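Local structure of Lmo2812 protein (Listeria monocytogenes EGD-e, 5ZQA) at residues 31-35 with 36-40; 74-78 with 79-83. The protein probably acts as a serine-type D-Ala-D-Ala carboxypeptidase, a penicillin-binding protein that trims peptidoglycan stem peptides in cell-wall metabolism. All blocks are in the same frame, centred on the assembly; numbering follows the deposited sequence.

How the interactions relate
Interaction 1 and interaction 2 lie on opposite sides of the chain's centre, with their own centres 37 Å apart and nearest atoms about 24 Å apart, so neither touches the other. In residues 31-40 a loop turns into a strand of the five-stranded antiparallel sheet; residues 74-83 end helix 65-77 in the helical part of the same protein. Interaction 1 lies away from the annotated sites, although the Asn-36 side chain is about 6 Å from a magnesium ion. Interaction 2 is itself a magnesium site. Its helix also leads back to the probable active site, since Lys-65, the predicted proton acceptor, begins it, and Ser-62, the predicted acylated serine, just precedes it.

Interaction 1: residues 31-35 with 36-40; sequences LYLSA and NAAAV
Just before Asn-36, the bend is held through its backbone: the carboxylate of Asp-264, on helix 258-272, takes the amide of Ala-35 on OD2 and that of Ser-34 on OD1. No hydrogen bond joins 31-35 to 36-40, and the contact between them is made mainly by methyl groups. Leu-33 sends CD1 onto the CB of Ala-38, 3.6 Å away. Its CG is turned anti to its own carbonyl carbon (chi1 -51°), and the chain then runs straight through chi2 to CD1, which carries that methyl across the bend. From a second direction, roughly at a right angle to the first, Ala-35 CB approaches the same methyl, Ala-38 CB, at 4.1 Å. Ala-35 CB also sits 3.6 Å from the carbonyl oxygen of Ala-37. Alanine suits both places: the bend brings these residues close together, and a single methyl is small enough for the close approach of loop and strand. On the leucine side the apolar patch continues, with Leu-31 CD1 lying 4.3 Å from Leu-33 CD2.

The polar side chains head elsewhere. The side chain of Asn-36 leaves the backbone pointing away from 31-35, and its ND2 donates to Asp-254 OD2, while Ser-34 OG bonds to Gly-256 N. Asn-36 and Ala-37 both face Leu-253 in a classic beta bulge, at which strand 37-42 joins its neighbour 246-255 in the sheet. The chemistry is thus divided: polar groups tie the bend to the C-terminal part of the chain, while the side chains that meet across it are apolar.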
loop_
_atom_site.group_PDB
_atom_site.type_symbol
_atom_site.label_atom_id
_atom_site.label_comp_id
_atom_site.label_asym_id
_atom_site.label_seq_id
_atom_site.Cartn_x
_atom_site.Cartn_y
_atom_site.Cartn_z
ATOM N N LEU A 31 -17.952 14.570 8.599
ATOM C CA LEU A 31 -18.063 13.775 7.384
ATOM C C LEU A 31 -18.919 12.543 7.603
ATOM O O LEU A 31 -18.981 11.992 8.703
ATOM C CB LEU A 31 -16.684 13.340 6.874
ATOM C CG LEU A 31 -15.658 14.444 6.612
ATOM C CD1 LEU A 31 -14.332 13.822 6.204
ATOM C CD2 LEU A 31 -16.133 15.434 5.546
ATOM N N TYR A 32 -19.569 12.106 6.535
ATOM C CA TYR A 32 -20.314 10.860 6.576
ATOM C C TYR A 32 -19.729 9.902 5.559
ATOM O O TYR A 32 -20.018 9.981 4.367
ATOM C CB TYR A 32 -21.797 11.123 6.342
ATOM C CG TYR A 32 -22.377 11.877 7.513
ATOM C CD1 TYR A 32 -22.589 11.238 8.727
ATOM C CD2 TYR A 32 -22.658 13.234 7.424
ATOM C CE1 TYR A 32 -23.096 11.920 9.817
ATOM C CE2 TYR A 32 -23.163 13.929 8.516
ATOM C CZ TYR A 32 -23.376 13.260 9.704
ATOM O OH TYR A 32 -23.881 13.934 10.795
ATOM N N LEU A 33 -18.871 9.021 6.059
ATOM C CA LEU A 33 -18.085 8.128 5.217
ATOM C C LEU A 33 -18.584 6.709 5.336
ATOM O O LEU A 33 -19.185 6.345 6.348
ATOM C CB LEU A 33 -16.604 8.170 5.616
ATOM C CG LEU A 33 -15.967 9.560 5.721
ATOM C CD1 LEU A 33 -14.524 9.461 6.184
ATOM C CD2 LEU A 33 -16.042 10.287 4.390
ATOM N N SER A 34 -18.313 5.898 4.318
ATOM C CA SER A 34 -18.593 4.469 4.403
ATOM C C SER A 34 -17.581 3.787 5.304
ATOM O O SER A 34 -17.917 2.890 6.077
ATOM C CB SER A 34 -18.570 3.821 3.020
ATOM O OG SER A 34 -18.733 2.418 3.150
ATOM N N ALA A 35 -16.336 4.227 5.187
ATOM C CA ALA A 35 -15.232 3.663 5.953
ATOM C C ALA A 35 -15.531 3.596 7.437
ATOM O O ALA A 35 -16.074 4.538 8.008
ATOM C CB ALA A 35 -13.982 4.490 5.731
ATOM N N ASN A 36 -15.149 2.494 8.070
ATOM C CA ASN A 36 -15.289 2.395 9.515
ATOM C C ASN A 36 -14.139 3.057 10.270
ATOM O O ASN A 36 -14.301 3.437 11.429
ATOM C CB ASN A 36 -15.452 0.931 9.905
ATOM C CG ASN A 36 -16.842 0.416 9.559
ATOM O OD1 ASN A 36 -17.840 1.065 9.880
ATOM N ND2 ASN A 36 -16.915 -0.722 8.874
ATOM N N ALA A 37 -12.998 3.236 9.610
ATOM C CA ALA A 37 -11.918 4.062 10.154
ATOM C C ALA A 37 -11.359 4.903 9.024
ATOM O O ALA A 37 -11.168 4.403 7.914
ATOM C CB ALA A 37 -10.819 3.214 10.776
ATOM N N ALA A 38 -11.124 6.179 9.286
ATOM C CA ALA A 38 -10.645 7.063 8.235
ATOM C C ALA A 38 -9.936 8.264 8.807
ATOM O O ALA A 38 -10.196 8.671 9.941
ATOM C CB ALA A 38 -11.786 7.510 7.363
ATOM N N ALA A 39 -9.047 8.842 8.012
ATOM C CA ALA A 39 -8.323 10.026 8.443
ATOM C C ALA A 39 -7.649 10.696 7.262
ATOM O O ALA A 39 -7.443 10.079 6.212
ATOM C CB ALA A 39 -7.282 9.666 9.523
ATOM N N VAL A 40 -7.315 11.968 7.426
ATOM C CA VAL A 40 -6.440 12.623 6.466
ATOM C C VAL A 40 -5.502 13.519 7.263
ATOM O O VAL A 40 -5.912 14.144 8.254
ATOM C CB VAL A 40 -7.240 13.393 5.360
ATOM C CG1 VAL A 40 -8.189 14.468 5.955
ATOM C CG2 VAL A 40 -6.292 13.974 4.305
#

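Interaction 2: residues 74-78 with 79-83; sequences EAVDN and NELSW. With MG (magnesium ion), chain B.
Val-76 packs tightly against Trp-83 and Leu-81 at this helix end. Its CG2 rides over one face of the indole, 4.1 Å from the centroid of the six-membered ring and offset toward the rim; CG1, anti to the backbone N (chi1 176°), reaches Trp-83 NE1 at 3.6 Å. Branching at CB lets one residue supply both methyls. Beside it, Ala-75 CB meets Leu-81 CB at 3.6 Å, alanine being small enough to let the returning chain lie close to the helix. Arg-112 makes a cation-pi contact with Trp-83.

The other part of the contact is polar and watery: the carboxylate of Glu-74 binds magnesium through OE1 at 2.1 Å. Four waters join it on the metal, and two of them are held in the second shell by Asn-78: one donates to OD1, the other accepts from ND2 at 3.1 Å. An amide suits this role, being able to offer both functions. Glu-74 OE2 takes a hydrogen bond from His-189, which with Glu-191 binds another magnesium about 3 Å from the Asp-77 side chain.

Between these two sides the backbone closes with Glu-80 N bonded to Ala-75 O (2.8 Å, 160°) and Asn-79 N to Val-76 O (3.2 Å). Asn-79 has positive phi, which asparagine tolerates well, and is the C-prime residue of a Schellman motif ending helix 65-77.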
loop_
_atom_site.group_PDB
_atom_site.type_symbol
_atom_site.label_atom_id
_atom_site.label_comp_id
_atom_site.label_asym_id
_atom_site.label_seq_id
_atom_site.Cartn_x
_atom_site.Cartn_y
_atom_site.Cartn_z
ATOM N N GLU A 74 14.772 0.126 -0.066
ATOM C CA GLU A 74 15.954 0.184 0.806
ATOM C C GLU A 74 17.062 -0.746 0.297
ATOM O O GLU A 74 18.227 -0.359 0.207
ATOM C CB GLU A 74 15.597 -0.197 2.251
ATOM C CG GLU A 74 14.717 0.812 2.973
ATOM C CD GLU A 74 15.494 2.038 3.400
ATOM O OE1 GLU A 74 16.343 1.913 4.313
ATOM O OE2 GLU A 74 15.285 3.119 2.806
ATOM N N ALA A 75 16.686 -1.967 -0.060
ATOM C CA ALA A 75 17.658 -2.962 -0.518
ATOM C C ALA A 75 18.374 -2.492 -1.773
ATOM O O ALA A 75 19.594 -2.651 -1.899
ATOM C CB ALA A 75 16.976 -4.304 -0.768
ATOM N N VAL A 76 17.642 -1.891 -2.699
ATOM C CA VAL A 76 18.300 -1.414 -3.905
ATOM C C VAL A 76 19.263 -0.266 -3.567
ATOM O O VAL A 76 20.390 -0.247 -4.052
ATOM C CB VAL A 76 17.292 -0.976 -4.972
ATOM C CG1 VAL A 76 18.026 -0.384 -6.188
ATOM C CG2 VAL A 76 16.412 -2.170 -5.384
ATOM N N ASP A 77 18.843 0.671 -2.725
ATOM C CA ASP A 77 19.712 1.801 -2.393
ATOM C C ASP A 77 20.963 1.339 -1.660
ATOM O O ASP A 77 22.040 1.929 -1.812
ATOM C CB ASP A 77 18.970 2.827 -1.533
ATOM C CG ASP A 77 17.966 3.629 -2.326
ATOM O OD1 ASP A 77 17.800 3.350 -3.532
ATOM O OD2 ASP A 77 17.330 4.529 -1.740
ATOM N N ASN A 78 20.803 0.279 -0.873
ATOM C CA ASN A 78 21.871 -0.245 -0.027
ATOM C C ASN A 78 22.745 -1.265 -0.732
ATOM O O ASN A 78 23.567 -1.912 -0.085
ATOM C CB ASN A 78 21.284 -0.878 1.241
ATOM C CG ASN A 78 20.695 0.144 2.185
ATOM O OD1 ASN A 78 20.935 1.341 2.047
ATOM N ND2 ASN A 78 19.922 -0.326 3.163
ATOM N N ASN A 79 22.546 -1.414 -2.042
ATOM C CA ASN A 79 23.376 -2.274 -2.887
ATOM C C ASN A 79 23.193 -3.755 -2.537
ATOM O O ASN A 79 24.126 -4.558 -2.648
ATOM C CB ASN A 79 24.848 -1.847 -2.767
ATOM C CG ASN A 79 25.687 -2.253 -3.971
ATOM O OD1 ASN A 79 25.164 -2.520 -5.048
ATOM N ND2 ASN A 79 27.006 -2.292 -3.784
ATOM N N GLU A 80 21.974 -4.117 -2.149
ATOM C CA GLU A 80 21.666 -5.468 -1.693
ATOM C C GLU A 80 20.688 -6.183 -2.624
ATOM O O GLU A 80 20.332 -7.335 -2.385
ATOM C CB GLU A 80 21.072 -5.437 -0.277
ATOM C CG GLU A 80 22.035 -4.957 0.796
ATOM C CD GLU A 80 21.343 -4.535 2.087
ATOM O OE1 GLU A 80 20.091 -4.467 2.124
ATOM O OE2 GLU A 80 22.063 -4.258 3.073
ATOM N N LEU A 81 20.241 -5.479 -3.661
ATOM C CA LEU A 81 19.222 -5.979 -4.581
ATOM C C LEU A 81 19.337 -5.208 -5.884
ATOM O O LEU A 81 19.552 -3.997 -5.865
ATOM C CB LEU A 81 17.821 -5.817 -3.978
ATOM C CG LEU A 81 16.612 -6.334 -4.768
ATOM C CD1 LEU A 81 16.553 -7.850 -4.762
ATOM C CD2 LEU A 81 15.316 -5.749 -4.210
ATOM N N SER A 82 19.221 -5.905 -7.013
ATOM C CA SER A 82 19.247 -5.251 -8.314
ATOM C C SER A 82 17.897 -5.360 -9.006
ATOM O O SER A 82 17.221 -6.380 -8.903
ATOM C CB SER A 82 20.337 -5.862 -9.196
ATOM O OG SER A 82 21.617 -5.589 -8.653
ATOM N N TRP A 83 17.506 -4.299 -9.709
ATOM C CA TRP A 83 16.228 -4.280 -10.400
ATOM C C TRP A 83 16.124 -5.350 -11.497
ATOM O O TRP A 83 15.017 -5.740 -11.873
ATOM C CB TRP A 83 15.979 -2.901 -11.013
ATOM C CG TRP A 83 15.640 -1.814 -10.031
ATOM C CD1 TRP A 83 16.352 -0.675 -9.795
ATOM C CD2 TRP A 83 14.496 -1.754 -9.173
ATOM N NE1 TRP A 83 15.721 0.096 -8.846
ATOM C CE2 TRP A 83 14.579 -0.549 -8.446
ATOM C CE3 TRP A 83 13.408 -2.599 -8.949
ATOM C CZ2 TRP A 83 13.624 -0.172 -7.508
ATOM C CZ3 TRP A 83 12.456 -2.220 -8.016
ATOM C CH2 TRP A 83 12.568 -1.014 -7.310
HETATM MG MG MG B . 17.982 3.224 4.742
HETATM O O HOH W 1 16.741 4.782 4.035
HETATM O O HOH W 2 21.592 -2.085 -5.989
HETATM O O HOH W 3 18.754 2.984 2.760
HETATM O O HOH W 4 19.148 1.752 5.309
HETATM O O HOH W 5 17.184 3.224 6.659
#